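Local coordinates for TIR-like domain-containing protein (Prevotella corporis, PDB 7EBD) that binds C2E between two subunits as a protein of the prokaryotic STING family, at residues S60-Y65 with V97-P101; L5-A11 with E133-F137; L53-K58 with T102-D108. All blocks are in the same frame, centred on the assembly; numbering follows the deposited sequence.

Contacts 1 and 3 both use helix 57-67 and both touch C2E. Their centres are about 12 Å apart. Contact 1 brings Asp99 to the ligand; contact 3 brings Thr102 and Ile103. Ser60 OG lies 3.0 Å from Asp54 OD2 of contact 3 and is hydrogen-bonded to it. Contact 2 joins helix 6-28 to helix 124-146. Its centre is about 13 Å from that of contact 3 and about 19 Å from that of contact 1. The side chain of Ile10 is about 7 Å from C2E. Phe137 of contact 2 ties the three together: Phe137 CD1 is 3.6 Å from Leu104 CD2 of contact 3, and the ring also touches Pro101 of contact 1.

Contact 1 of 3, residues S60-Y65 with V97-P101; sequences SAMLFY and VYDMP. With C2E (9,9'-[(2R,3R,3aS,5S,7aR,9R,10R,10aS,12S,14aR)-3,5,10,12-tetrahydroxy-5,12-dioxidooctahydro-2H,7H-difuro[3,2-d:3',2'-j][1,3,7,9,2,8]tetraoxadiphosphacyclododecine-2,9-diyl]bis(2-amino-1,9-dihydro-6H-purin-6-one)), chain E.
Helix 57-67 packs on the C-terminal end of strand 94-99, in the central mixed sheet, and Tyr65 and Met100 are the main link between them. The helix and strand segments run roughly antiparallel, with axes 9.8 Å apart. Tyr65 OH accepts a hydrogen bond from Met100 N at 2.8 Å; the bond is nearly straight (168°), and Met100 N lies near the plane of the ring, at its edge. The same hydroxyl donates to a water, 3.0 Å from Tyr65 OH. That water donates in turn to Asp99 OD1 and Met100 O. Ala61 O sits over one face of the Tyr65 ring, toward its rim.

Met100 is a selenomethionine. Its chain is extended through the first two torsions, with CG anti to the backbone N (chi1 179°), and then bends at the selenium. This lays Met100 SE against the helix backbone, 3.5 Å from Ala61 N, and brings Met100 CE to 3.9 Å from Phe64 CB. Ser60 CB and Ala61 CB also border the selenium. Next to this, the side chains of Phe64 and Tyr98 cross at about a right angle, and Tyr98 CD2 meets the edge of the Phe64 ring at CE2, 4.0 Å away. Tyr98 OH is bonded to Glu96.

Asp99 turns its CB away from the helix. Asp99 OD1 accepts from C2E N2 at 2.7 Å, while OD2 is held by Tyr14 OH. Tyr65 and its water thus form a second shell behind a ligand-binding aspartate. The arrangement is that of a helix packed on a sheet whose strand end opens into the STING ligand pocket.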
loop_
_atom_site.group_PDB
_atom_site.type_symbol
_atom_site.label_atom_id
_atom_site.label_comp_id
_atom_site.label_asym_id
_atom_site.label_seq_id
_atom_site.Cartn_x
_atom_site.Cartn_y
_atom_site.Cartn_z
ATOM N N SER A 60 3.441 -12.444 -10.004
ATOM C CA SER A 60 2.693 -13.572 -9.458
ATOM C C SER A 60 1.217 -13.229 -9.321
ATOM O O SER A 60 0.348 -14.065 -9.594
ATOM C CB SER A 60 3.279 -13.988 -8.108
ATOM O OG SER A 60 4.655 -14.304 -8.227
ATOM N N ALA A 61 0.914 -11.993 -8.923
ATOM C CA ALA A 61 -0.478 -11.577 -8.789
ATOM C C ALA A 61 -1.178 -11.546 -10.140
ATOM O O ALA A 61 -2.306 -12.031 -10.269
ATOM C CB ALA A 61 -0.555 -10.210 -8.112
HETATM N N MSE A 62 -0.525 -10.989 -11.158
HETATM C CA MSE A 62 -1.095 -10.948 -12.503
HETATM C C MSE A 62 -1.346 -12.352 -13.045
HETATM O O MSE A 62 -2.404 -12.633 -13.618
HETATM C CB MSE A 62 -0.180 -10.174 -13.455
HETATM C CG MSE A 62 -0.306 -8.663 -13.341
HETATM SE SE MSE A 62 0.839 -7.685 -14.585
HETATM C CE MSE A 62 2.567 -8.023 -13.751
ATOM N N LEU A 63 -0.365 -13.236 -12.850
ATOM C CA LEU A 63 -0.506 -14.611 -13.316
ATOM C C LEU A 63 -1.650 -15.321 -12.601
ATOM O O LEU A 63 -2.444 -16.026 -13.234
ATOM C CB LEU A 63 0.806 -15.367 -13.117
ATOM C CG LEU A 63 0.980 -16.667 -13.901
ATOM C CD1 LEU A 63 0.894 -16.412 -15.400
ATOM C CD2 LEU A 63 2.301 -17.330 -13.540
ATOM N N PHE A 64 -1.754 -15.139 -11.282
ATOM C CA PHE A 64 -2.837 -15.767 -10.532
ATOM C C PHE A 64 -4.193 -15.222 -10.958
ATOM O O PHE A 64 -5.166 -15.977 -11.072
ATOM C CB PHE A 64 -2.621 -15.562 -9.032
ATOM C CG PHE A 64 -3.776 -16.009 -8.183
ATOM C CD1 PHE A 64 -3.964 -17.351 -7.897
ATOM C CD2 PHE A 64 -4.668 -15.087 -7.660
ATOM C CE1 PHE A 64 -5.024 -17.766 -7.110
ATOM C CE2 PHE A 64 -5.729 -15.497 -6.873
ATOM C CZ PHE A 64 -5.906 -16.837 -6.598
ATOM N N TYR A 65 -4.279 -13.911 -11.197
ATOM C CA TYR A 65 -5.546 -13.320 -11.617
ATOM C C TYR A 65 -5.961 -13.820 -12.993
ATOM O O TYR A 65 -7.147 -14.082 -13.231
ATOM C CB TYR A 65 -5.454 -11.793 -11.613
ATOM C CG TYR A 65 -5.142 -11.183 -10.263
ATOM C CD1 TYR A 65 -5.392 -11.878 -9.087
ATOM C CD2 TYR A 65 -4.607 -9.904 -10.166
ATOM C CE1 TYR A 65 -5.111 -11.321 -7.854
ATOM C CE2 TYR A 65 -4.323 -9.338 -8.939
ATOM C CZ TYR A 65 -4.577 -10.050 -7.786
ATOM O OH TYR A 65 -4.296 -9.487 -6.564
ATOM N N VAL A 97 -14.132 -11.652 -4.815
ATOM C CA VAL A 97 -13.024 -10.735 -5.036
ATOM C C VAL A 97 -11.753 -11.411 -4.554
ATOM O O VAL A 97 -11.753 -12.074 -3.511
ATOM C CB VAL A 97 -13.258 -9.405 -4.295
ATOM C CG1 VAL A 97 -12.120 -8.433 -4.556
ATOM C CG2 VAL A 97 -14.593 -8.806 -4.699
ATOM N N TYR A 98 -10.667 -11.254 -5.304
ATOM C CA TYR A 98 -9.390 -11.840 -4.928
ATOM C C TYR A 98 -8.323 -10.757 -4.844
ATOM O O TYR A 98 -8.374 -9.755 -5.563
ATOM C CB TYR A 98 -8.954 -12.926 -5.925
ATOM C CG TYR A 98 -9.819 -14.170 -5.911
ATOM C CD1 TYR A 98 -11.039 -14.202 -6.572
ATOM C CD2 TYR A 98 -9.406 -15.316 -5.244
ATOM C CE1 TYR A 98 -11.828 -15.339 -6.561
ATOM C CE2 TYR A 98 -10.187 -16.456 -5.228
ATOM C CZ TYR A 98 -11.397 -16.463 -5.888
ATOM O OH TYR A 98 -12.176 -17.597 -5.872
ATOM N N ASP A 99 -7.354 -10.964 -3.955
ATOM C CA ASP A 99 -6.226 -10.043 -3.891
ATOM C C ASP A 99 -4.989 -10.752 -3.369
ATOM O O ASP A 99 -5.059 -11.496 -2.385
ATOM C CB ASP A 99 -6.536 -8.830 -3.008
ATOM C CG ASP A 99 -5.447 -7.773 -3.079
ATOM O OD1 ASP A 99 -5.341 -7.102 -4.126
ATOM O OD2 ASP A 99 -4.691 -7.620 -2.097
HETATM N N MSE A 100 -3.867 -10.518 -4.040
HETATM C CA MSE A 100 -2.558 -10.911 -3.539
HETATM C C MSE A 100 -1.848 -9.654 -3.045
HETATM O O MSE A 100 -1.635 -8.719 -3.818
HETATM C CB MSE A 100 -1.741 -11.614 -4.625
HETATM C CG MSE A 100 -0.353 -12.041 -4.175
HETATM SE SE MSE A 100 0.673 -12.912 -5.589
HETATM C CE MSE A 100 -0.480 -14.454 -5.908
ATOM N N PRO A 101 -1.497 -9.626 -1.755
ATOM C CA PRO A 101 -0.974 -8.388 -1.159
ATOM C C PRO A 101 0.362 -7.958 -1.744
ATOM O O PRO A 101 1.406 -8.533 -1.416
ATOM C CB PRO A 101 -0.847 -8.739 0.331
ATOM C CG PRO A 101 -1.684 -9.974 0.524
ATOM C CD PRO A 101 -1.598 -10.713 -0.771
HETATM P P1 C2E E . -1.451 1.795 1.607
HETATM O O2P C2E E . -2.428 2.860 1.172
HETATM O O1P C2E E . -1.553 1.765 3.108
HETATM O "O5'" C2E E . -1.869 0.276 1.156
HETATM C "C5'" C2E E . -1.244 -0.786 1.807
HETATM C "C4'" C2E E . -1.428 -2.077 0.960
HETATM O "O4'" C2E E . -2.696 -2.368 0.870
HETATM C "C3'" C2E E . -0.958 -1.844 -0.493
HETATM O "O3'" C2E E . 0.349 -2.161 -0.602
HETATM C "C2'" C2E E . -1.840 -2.828 -1.283
HETATM O "O2'" C2E E . -1.267 -4.207 -1.222
HETATM C "C1'" C2E E . -2.990 -2.819 -0.658
HETATM N N9 C2E E . -3.894 -1.898 -1.289
HETATM C C8 C2E E . -4.048 -0.625 -0.893
HETATM N N7 C2E E . -4.971 -0.118 -1.740
HETATM C C5 C2E E . -5.343 -1.072 -2.603
HETATM C C6 C2E E . -6.340 -1.081 -3.768
HETATM O O6 C2E E . -6.953 -0.106 -4.041
HETATM N N1 C2E E . -6.534 -2.274 -4.532
HETATM C C2 C2E E . -5.795 -3.465 -4.213
HETATM N N2 C2E E . -5.988 -4.677 -4.987
HETATM N N3 C2E E . -4.844 -3.457 -3.104
HETATM C C4 C2E E . -4.653 -2.212 -2.314
HETATM P P11 C2E E . 1.057 -1.537 -1.973
HETATM O O21 C2E E . 0.509 -2.033 -3.289
HETATM O O11 C2E E . 2.492 -2.008 -1.938
HETATM O O5A C2E E . 1.090 0.099 -1.768
HETATM C C5A C2E E . 2.037 0.470 -0.803
HETATM C C4A C2E E . 1.941 1.923 -0.543
HETATM O O4A C2E E . 2.240 2.601 -1.618
HETATM C C3A C2E E . 0.365 2.352 -0.153
HETATM O O3A C2E E . 0.136 2.170 1.320
HETATM C C2A C2E E . 0.265 3.533 -0.452
HETATM O O2A C2E E . 0.821 4.418 0.632
HETATM C C1A C2E E . 1.188 3.673 -1.772
HETATM N N91 C2E E . 0.470 3.466 -2.846
HETATM C C81 C2E E . 0.289 2.350 -3.578
HETATM N N71 C2E E . -0.546 2.670 -4.584
HETATM C C51 C2E E . -0.861 3.955 -4.464
HETATM C C61 C2E E . -1.757 4.860 -5.307
HETATM O O61 C2E E . -2.311 4.423 -6.256
HETATM N N11 C2E E . -1.928 6.233 -4.949
HETATM C C21 C2E E . -1.253 6.761 -3.792
HETATM N N21 C2E E . -1.427 8.155 -3.426
HETATM N N31 C2E E . -0.398 5.893 -2.990
HETATM C C41 C2E E . -0.225 4.463 -3.372
HETATM O O HOH W 1 -3.235 -6.810 -5.891
#

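Contact 2 of 3, residues L5-A11 with E133-F137; sequences LPSTVIA and EMNNF
The Phe137 ring and the Asn136 amide are the flat groups that helix 124-146 presents to helix 6-28. Ser7 O lies at the edge of the Phe137 ring, near its plane, 3.8 Å from Phe137 CD1. Ile10 CG2 and Ala11 CA approach the ring obliquely, with Ile10 CG2 3.6 Å from Phe137 CE1. Phe137 CG stands anti to the backbone N (chi1 174°), which swings the ring across to these residues. Pro6 and Ile10 also pack on the second subunit.

The amide of Asn136 spends its ND2 on two hydroxyls. Thr8 OG1 is 2.9 Å from Asn136 ND2 and lies in the amide plane. Ser7 OG is closer, 2.6 Å from Asn136 ND2, and tilted 16° from that plane. Asn136 OD1 is bonded to Arg139, so both ends of the amide are engaged.

Glu133 bends at chi2 (-69°) to bring its carboxylate to the start of helix 6-28. Ser7 OG donates to Glu133 OE2 at 3.2 Å, from well above the carboxylate plane. Ser7 N gives a weak bond to Glu133 OE1, and Pro6 CG is 3.3 Å from Glu133 OE1. Leu5, the N-cap residue, lays CD1 beside Asn136.

Ser7 OG accepts from the amide and donates to the carboxylate. These paired roles would hold its rotation, and the carboxylate near the first helical turn would probably be favoured by the helix dipole.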
loop_
_atom_site.group_PDB
_atom_site.type_symbol
_atom_site.label_atom_id
_atom_site.label_comp_id
_atom_site.label_asym_id
_atom_site.label_seq_id
_atom_site.Cartn_x
_atom_site.Cartn_y
_atom_site.Cartn_z
ATOM N N LEU A 5 8.219 -7.168 14.714
ATOM C CA LEU A 5 8.451 -7.817 13.430
ATOM C C LEU A 5 7.920 -6.949 12.294
ATOM O O LEU A 5 6.823 -6.394 12.399
ATOM C CB LEU A 5 7.777 -9.184 13.386
ATOM C CG LEU A 5 8.514 -10.323 14.092
ATOM C CD1 LEU A 5 7.858 -11.652 13.774
ATOM C CD2 LEU A 5 9.983 -10.345 13.696
ATOM N N PRO A 6 8.686 -6.793 11.213
ATOM C CA PRO A 6 8.194 -5.981 10.089
ATOM C C PRO A 6 6.958 -6.564 9.427
ATOM O O PRO A 6 6.125 -5.804 8.917
ATOM C CB PRO A 6 9.393 -5.948 9.130
ATOM C CG PRO A 6 10.212 -7.140 9.496
ATOM C CD PRO A 6 10.040 -7.319 10.972
ATOM N N SER A 7 6.807 -7.892 9.431
ATOM C CA SER A 7 5.605 -8.504 8.874
ATOM C C SER A 7 4.361 -8.084 9.642
ATOM O O SER A 7 3.280 -7.964 9.056
ATOM C CB SER A 7 5.742 -10.028 8.868
ATOM O OG SER A 7 5.953 -10.524 10.177
ATOM N N THR A 8 4.492 -7.847 10.948
ATOM C CA THR A 8 3.364 -7.364 11.737
ATOM C C THR A 8 2.891 -6.001 11.239
ATOM O O THR A 8 1.693 -5.787 11.015
ATOM C CB THR A 8 3.761 -7.294 13.212
ATOM O OG1 THR A 8 4.024 -8.615 13.701
ATOM C CG2 THR A 8 2.660 -6.657 14.037
ATOM N N VAL A 9 3.827 -5.065 11.061
ATOM C CA VAL A 9 3.471 -3.734 10.577
ATOM C C VAL A 9 2.925 -3.810 9.157
ATOM O O VAL A 9 1.999 -3.076 8.791
ATOM C CB VAL A 9 4.687 -2.793 10.665
ATOM C CG1 VAL A 9 4.335 -1.415 10.133
ATOM C CG2 VAL A 9 5.173 -2.703 12.098
ATOM N N ILE A 10 3.494 -4.694 8.333
ATOM C CA ILE A 10 2.993 -4.873 6.973
ATOM C C ILE A 10 1.549 -5.356 6.998
ATOM O O ILE A 10 0.700 -4.867 6.242
ATOM C CB ILE A 10 3.905 -5.840 6.194
ATOM C CG1 ILE A 10 5.248 -5.177 5.881
ATOM C CG2 ILE A 10 3.229 -6.304 4.915
ATOM C CD1 ILE A 10 5.141 -3.986 4.961
ATOM N N ALA A 11 1.247 -6.319 7.870
ATOM C CA ALA A 11 -0.120 -6.815 7.986
ATOM C C ALA A 11 -1.064 -5.722 8.464
ATOM O O ALA A 11 -2.189 -5.603 7.964
ATOM C CB ALA A 11 -0.162 -8.015 8.930
ATOM N N GLU A 133 8.197 -15.090 8.369
ATOM C CA GLU A 133 7.578 -13.799 8.081
ATOM C C GLU A 133 6.196 -13.976 7.462
ATOM O O GLU A 133 5.255 -13.257 7.816
ATOM C CB GLU A 133 8.479 -12.969 7.169
ATOM C CG GLU A 133 9.662 -12.334 7.884
ATOM C CD GLU A 133 9.244 -11.234 8.844
ATOM O OE1 GLU A 133 9.126 -10.072 8.402
ATOM O OE2 GLU A 133 9.032 -11.531 10.038
HETATM N N MSE A 134 6.055 -14.933 6.548
HETATM C CA MSE A 134 4.764 -15.234 5.936
HETATM C C MSE A 134 3.722 -15.657 6.967
HETATM O O MSE A 134 2.590 -15.160 6.970
HETATM C CB MSE A 134 4.917 -16.338 4.888
HETATM C CG MSE A 134 5.703 -15.923 3.664
HETATM SE SE MSE A 134 4.753 -14.608 2.601
HETATM C CE MSE A 134 4.047 -15.791 1.225
ATOM N N ASN A 135 4.118 -16.584 7.844
ATOM C CA ASN A 135 3.194 -17.095 8.848
ATOM C C ASN A 135 2.800 -16.010 9.837
ATOM O O ASN A 135 1.634 -15.926 10.237
ATOM C CB ASN A 135 3.813 -18.286 9.578
ATOM C CG ASN A 135 4.038 -19.474 8.665
ATOM O OD1 ASN A 135 3.317 -19.662 7.685
ATOM N ND2 ASN A 135 5.038 -20.286 8.986
ATOM N N ASN A 136 3.749 -15.156 10.229
ATOM C CA ASN A 136 3.411 -14.062 11.133
ATOM C C ASN A 136 2.492 -13.051 10.460
ATOM O O ASN A 136 1.557 -12.541 11.090
ATOM C CB ASN A 136 4.681 -13.379 11.635
ATOM C CG ASN A 136 4.392 -12.300 12.656
ATOM O OD1 ASN A 136 4.028 -12.592 13.795
ATOM N ND2 ASN A 136 4.546 -11.043 12.254
ATOM N N PHE A 137 2.743 -12.743 9.184
ATOM C CA PHE A 137 1.846 -11.864 8.442
ATOM C C PHE A 137 0.432 -12.429 8.426
ATOM O O PHE A 137 -0.538 -11.719 8.717
ATOM C CB PHE A 137 2.375 -11.663 7.019
ATOM C CG PHE A 137 1.444 -10.893 6.119
ATOM C CD1 PHE A 137 1.507 -9.512 6.053
ATOM C CD2 PHE A 137 0.519 -11.553 5.323
ATOM C CE1 PHE A 137 0.660 -8.804 5.222
ATOM C CE2 PHE A 137 -0.333 -10.849 4.492
ATOM C CZ PHE A 137 -0.261 -9.472 4.441
#

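Contact 3 of 3, residues L53-K58 with T102-D108; sequences LDTDIK and TILSGID. With C2E (9,9'-[(2R,3R,3aS,5S,7aR,9R,10R,10aS,12S,14aR)-3,5,10,12-tetrahydroxy-5,12-dioxidooctahydro-2H,7H-difuro[3,2-d:3',2'-j][1,3,7,9,2,8]tetraoxadiphosphacyclododecine-2,9-diyl]bis(2-amino-1,9-dihydro-6H-purin-6-one)), chain E.
Ile57 is the main bump of segment 53-58, and its CD1 enters a hollow on segment 102-108 lined by Leu104, Ser105 and Asp108. CG1 leaves anti to the carbonyl carbon and the chain then continues straight (chi2 -175°), which carries the methyl deep into the hollow. There Ile57 CD1 is 3.6 Å from Leu104 CB and 3.4 Å from Ser105 N. Asp108 OD2 forms another wall.

Leu53 makes the second bump. Its side chain crosses that of Asp108 at about a right angle, and both methyls fork round Asp108 OD1, with Leu53 CD2 3.2 Å from it. Leu53 CD1 reaches on to Ile107 CG2 at 3.7 Å. Asp108 is thus wedged between the two hydrophobic residues. Asp108 OD2 also lies 2.9 Å from Asp54 O, acceptor against acceptor. This short approach is doubtful, because Leu53 and Asp54 are poorly ordered.

At the other end, Lys58 CG skims Thr102 CG2, 4.1 Å away. Asp56 is the N-cap of helix 57-67; its OD1 takes a weak capping bond from Lys58 N.

The other branch of Thr102, its hydroxyl, serves the ligand. Thr102 OG1 accepts from C2E O2' at 3.0 Å and also contacts the phosphate oxygen O21 at a doubtfully short distance. Ile103 N adds a weak bond to O2'. Ile103 also packs on its counterpart in the second subunit. Segment 102-108 is thus backed by a loop and helix start and also faces C2E, at the dimer-interface pocket characteristic of STING proteins.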
loop_
_atom_site.group_PDB
_atom_site.type_symbol
_atom_site.label_atom_id
_atom_site.label_comp_id
_atom_site.label_asym_id
_atom_site.label_seq_id
_atom_site.Cartn_x
_atom_site.Cartn_y
_atom_site.Cartn_z
ATOM N N LEU A 53 8.029 -15.990 -1.692
ATOM C CA LEU A 53 8.296 -14.561 -1.834
ATOM C C LEU A 53 9.373 -14.396 -2.895
ATOM O O LEU A 53 10.571 -14.366 -2.608
ATOM C CB LEU A 53 8.700 -13.944 -0.502
ATOM C CG LEU A 53 7.549 -13.843 0.497
ATOM C CD1 LEU A 53 7.979 -13.133 1.772
ATOM C CD2 LEU A 53 6.369 -13.130 -0.152
ATOM N N ASP A 54 8.927 -14.291 -4.144
ATOM C CA ASP A 54 9.810 -14.210 -5.291
ATOM C C ASP A 54 10.174 -12.754 -5.573
ATOM O O ASP A 54 9.778 -11.832 -4.853
ATOM C CB ASP A 54 9.164 -14.877 -6.504
ATOM C CG ASP A 54 7.712 -14.487 -6.679
ATOM O OD1 ASP A 54 7.447 -13.309 -6.995
ATOM O OD2 ASP A 54 6.836 -15.359 -6.499
ATOM N N THR A 55 10.945 -12.547 -6.642
ATOM C CA THR A 55 11.476 -11.218 -6.936
ATOM C C THR A 55 10.368 -10.209 -7.215
ATOM O O THR A 55 10.484 -9.035 -6.844
ATOM C CB THR A 55 12.438 -11.291 -8.122
ATOM O OG1 THR A 55 11.755 -11.830 -9.262
ATOM C CG2 THR A 55 13.627 -12.179 -7.785
ATOM N N ASP A 56 9.287 -10.639 -7.863
ATOM C CA ASP A 56 8.230 -9.724 -8.295
ATOM C C ASP A 56 6.870 -10.297 -7.908
ATOM O O ASP A 56 6.368 -11.216 -8.561
ATOM C CB ASP A 56 8.312 -9.472 -9.797
ATOM C CG ASP A 56 7.621 -8.190 -10.211
ATOM O OD1 ASP A 56 6.746 -7.710 -9.458
ATOM O OD2 ASP A 56 7.956 -7.657 -11.290
ATOM N N ILE A 57 6.265 -9.734 -6.860
ATOM C CA ILE A 57 4.953 -10.201 -6.425
ATOM C C ILE A 57 3.865 -9.719 -7.375
ATOM O O ILE A 57 2.820 -10.366 -7.512
ATOM C CB ILE A 57 4.689 -9.758 -4.973
ATOM C CG1 ILE A 57 5.723 -10.389 -4.039
ATOM C CG2 ILE A 57 3.285 -10.135 -4.524
ATOM C CD1 ILE A 57 5.481 -10.098 -2.587
ATOM N N LYS A 58 4.092 -8.598 -8.063
ATOM C CA LYS A 58 3.107 -8.116 -9.026
ATOM C C LYS A 58 2.919 -9.106 -10.169
ATOM O O LYS A 58 1.796 -9.313 -10.643
ATOM C CB LYS A 58 3.523 -6.746 -9.560
ATOM C CG LYS A 58 3.249 -5.601 -8.601
ATOM C CD LYS A 58 3.694 -4.268 -9.181
ATOM C CE LYS A 58 5.212 -4.193 -9.294
ATOM N NZ LYS A 58 5.676 -2.824 -9.661
ATOM N N THR A 102 0.340 -6.941 -2.609
ATOM C CA THR A 102 1.576 -6.422 -3.183
ATOM C C THR A 102 2.475 -5.773 -2.136
ATOM O O THR A 102 3.689 -5.670 -2.355
ATOM C CB THR A 102 1.254 -5.420 -4.293
ATOM O OG1 THR A 102 0.333 -4.440 -3.799
ATOM C CG2 THR A 102 0.627 -6.129 -5.479
ATOM N N ILE A 103 1.907 -5.353 -1.001
ATOM C CA ILE A 103 2.684 -4.754 0.079
ATOM C C ILE A 103 3.774 -5.691 0.580
ATOM O O ILE A 103 4.760 -5.237 1.168
ATOM C CB ILE A 103 1.743 -4.333 1.229
ATOM C CG1 ILE A 103 2.464 -3.407 2.211
ATOM C CG2 ILE A 103 1.180 -5.560 1.938
ATOM C CD1 ILE A 103 1.597 -2.944 3.364
ATOM N N LEU A 104 3.622 -6.999 0.359
ATOM C CA LEU A 104 4.631 -7.958 0.789
ATOM C C LEU A 104 5.945 -7.793 0.040
ATOM O O LEU A 104 6.962 -8.337 0.484
ATOM C CB LEU A 104 4.111 -9.385 0.612
ATOM C CG LEU A 104 2.916 -9.815 1.464
ATOM C CD1 LEU A 104 2.351 -11.130 0.953
ATOM C CD2 LEU A 104 3.315 -9.934 2.929
ATOM N N SER A 105 5.943 -7.062 -1.081
ATOM C CA SER A 105 7.148 -6.887 -1.885
ATOM C C SER A 105 8.341 -6.496 -1.019
ATOM O O SER A 105 9.376 -7.174 -1.016
ATOM C CB SER A 105 6.899 -5.834 -2.967
ATOM O OG SER A 105 6.641 -4.567 -2.386
ATOM N N GLY A 106 8.195 -5.408 -0.260
ATOM C CA GLY A 106 9.273 -4.964 0.609
ATOM C C GLY A 106 9.810 -6.075 1.487
ATOM O O GLY A 106 11.026 -6.263 1.596
ATOM N N ILE A 107 8.903 -6.843 2.102
ATOM C CA ILE A 107 9.307 -7.973 2.937
ATOM C C ILE A 107 10.357 -8.805 2.216
ATOM O O ILE A 107 11.463 -9.024 2.730
ATOM C CB ILE A 107 8.083 -8.825 3.320
ATOM C CG1 ILE A 107 7.216 -8.095 4.347
ATOM C CG2 ILE A 107 8.523 -10.171 3.868
ATOM C CD1 ILE A 107 7.839 -8.021 5.729
ATOM N N ASP A 108 10.039 -9.232 0.990
ATOM C CA ASP A 108 10.976 -10.020 0.198
ATOM C C ASP A 108 12.347 -9.363 0.180
ATOM O O ASP A 108 13.340 -9.948 0.630
ATOM C CB ASP A 108 10.451 -10.187 -1.230
ATOM C CG ASP A 108 9.019 -10.662 -1.272
ATOM O OD1 ASP A 108 8.365 -10.659 -0.209
ATOM O OD2 ASP A 108 8.550 -11.049 -2.363
HETATM P P1 C2E E . -1.451 1.795 1.607
HETATM O O2P C2E E . -2.428 2.860 1.172
HETATM O O1P C2E E . -1.553 1.765 3.108
HETATM O "O5'" C2E E . -1.869 0.276 1.156
HETATM C "C5'" C2E E . -1.244 -0.786 1.807
HETATM C "C4'" C2E E . -1.428 -2.077 0.960
HETATM O "O4'" C2E E . -2.696 -2.368 0.870
HETATM C "C3'" C2E E . -0.958 -1.844 -0.493
HETATM O "O3'" C2E E . 0.349 -2.161 -0.602
HETATM C "C2'" C2E E . -1.840 -2.828 -1.283
HETATM O "O2'" C2E E . -1.267 -4.207 -1.222
HETATM C "C1'" C2E E . -2.990 -2.819 -0.658
HETATM N N9 C2E E . -3.894 -1.898 -1.289
HETATM C C8 C2E E . -4.048 -0.625 -0.893
HETATM N N7 C2E E . -4.971 -0.118 -1.740
HETATM C C5 C2E E . -5.343 -1.072 -2.603
HETATM C C6 C2E E . -6.340 -1.081 -3.768
HETATM O O6 C2E E . -6.953 -0.106 -4.041
HETATM N N1 C2E E . -6.534 -2.274 -4.532
HETATM C C2 C2E E . -5.795 -3.465 -4.213
HETATM N N2 C2E E . -5.988 -4.677 -4.987
HETATM N N3 C2E E . -4.844 -3.457 -3.104
HETATM C C4 C2E E . -4.653 -2.212 -2.314
HETATM P P11 C2E E . 1.057 -1.537 -1.973
HETATM O O21 C2E E . 0.509 -2.033 -3.289
HETATM O O11 C2E E . 2.492 -2.008 -1.938
HETATM O O5A C2E E . 1.090 0.099 -1.768
HETATM C C5A C2E E . 2.037 0.470 -0.803
HETATM C C4A C2E E . 1.941 1.923 -0.543
HETATM O O4A C2E E . 2.240 2.601 -1.618
HETATM C C3A C2E E . 0.365 2.352 -0.153
HETATM O O3A C2E E . 0.136 2.170 1.320
HETATM C C2A C2E E . 0.265 3.533 -0.452
HETATM O O2A C2E E . 0.821 4.418 0.632
HETATM C C1A C2E E . 1.188 3.673 -1.772
HETATM N N91 C2E E . 0.470 3.466 -2.846
HETATM C C81 C2E E . 0.289 2.350 -3.578
HETATM N N71 C2E E . -0.546 2.670 -4.584
HETATM C C51 C2E E . -0.861 3.955 -4.464
HETATM C C61 C2E E . -1.757 4.860 -5.307
HETATM O O61 C2E E . -2.311 4.423 -6.256
HETATM N N11 C2E E . -1.928 6.233 -4.949
HETATM C C21 C2E E . -1.253 6.761 -3.792
HETATM N N21 C2E E . -1.427 8.155 -3.426
HETATM N N31 C2E E . -0.398 5.893 -2.990
HETATM C C41 C2E E . -0.225 4.463 -3.372
#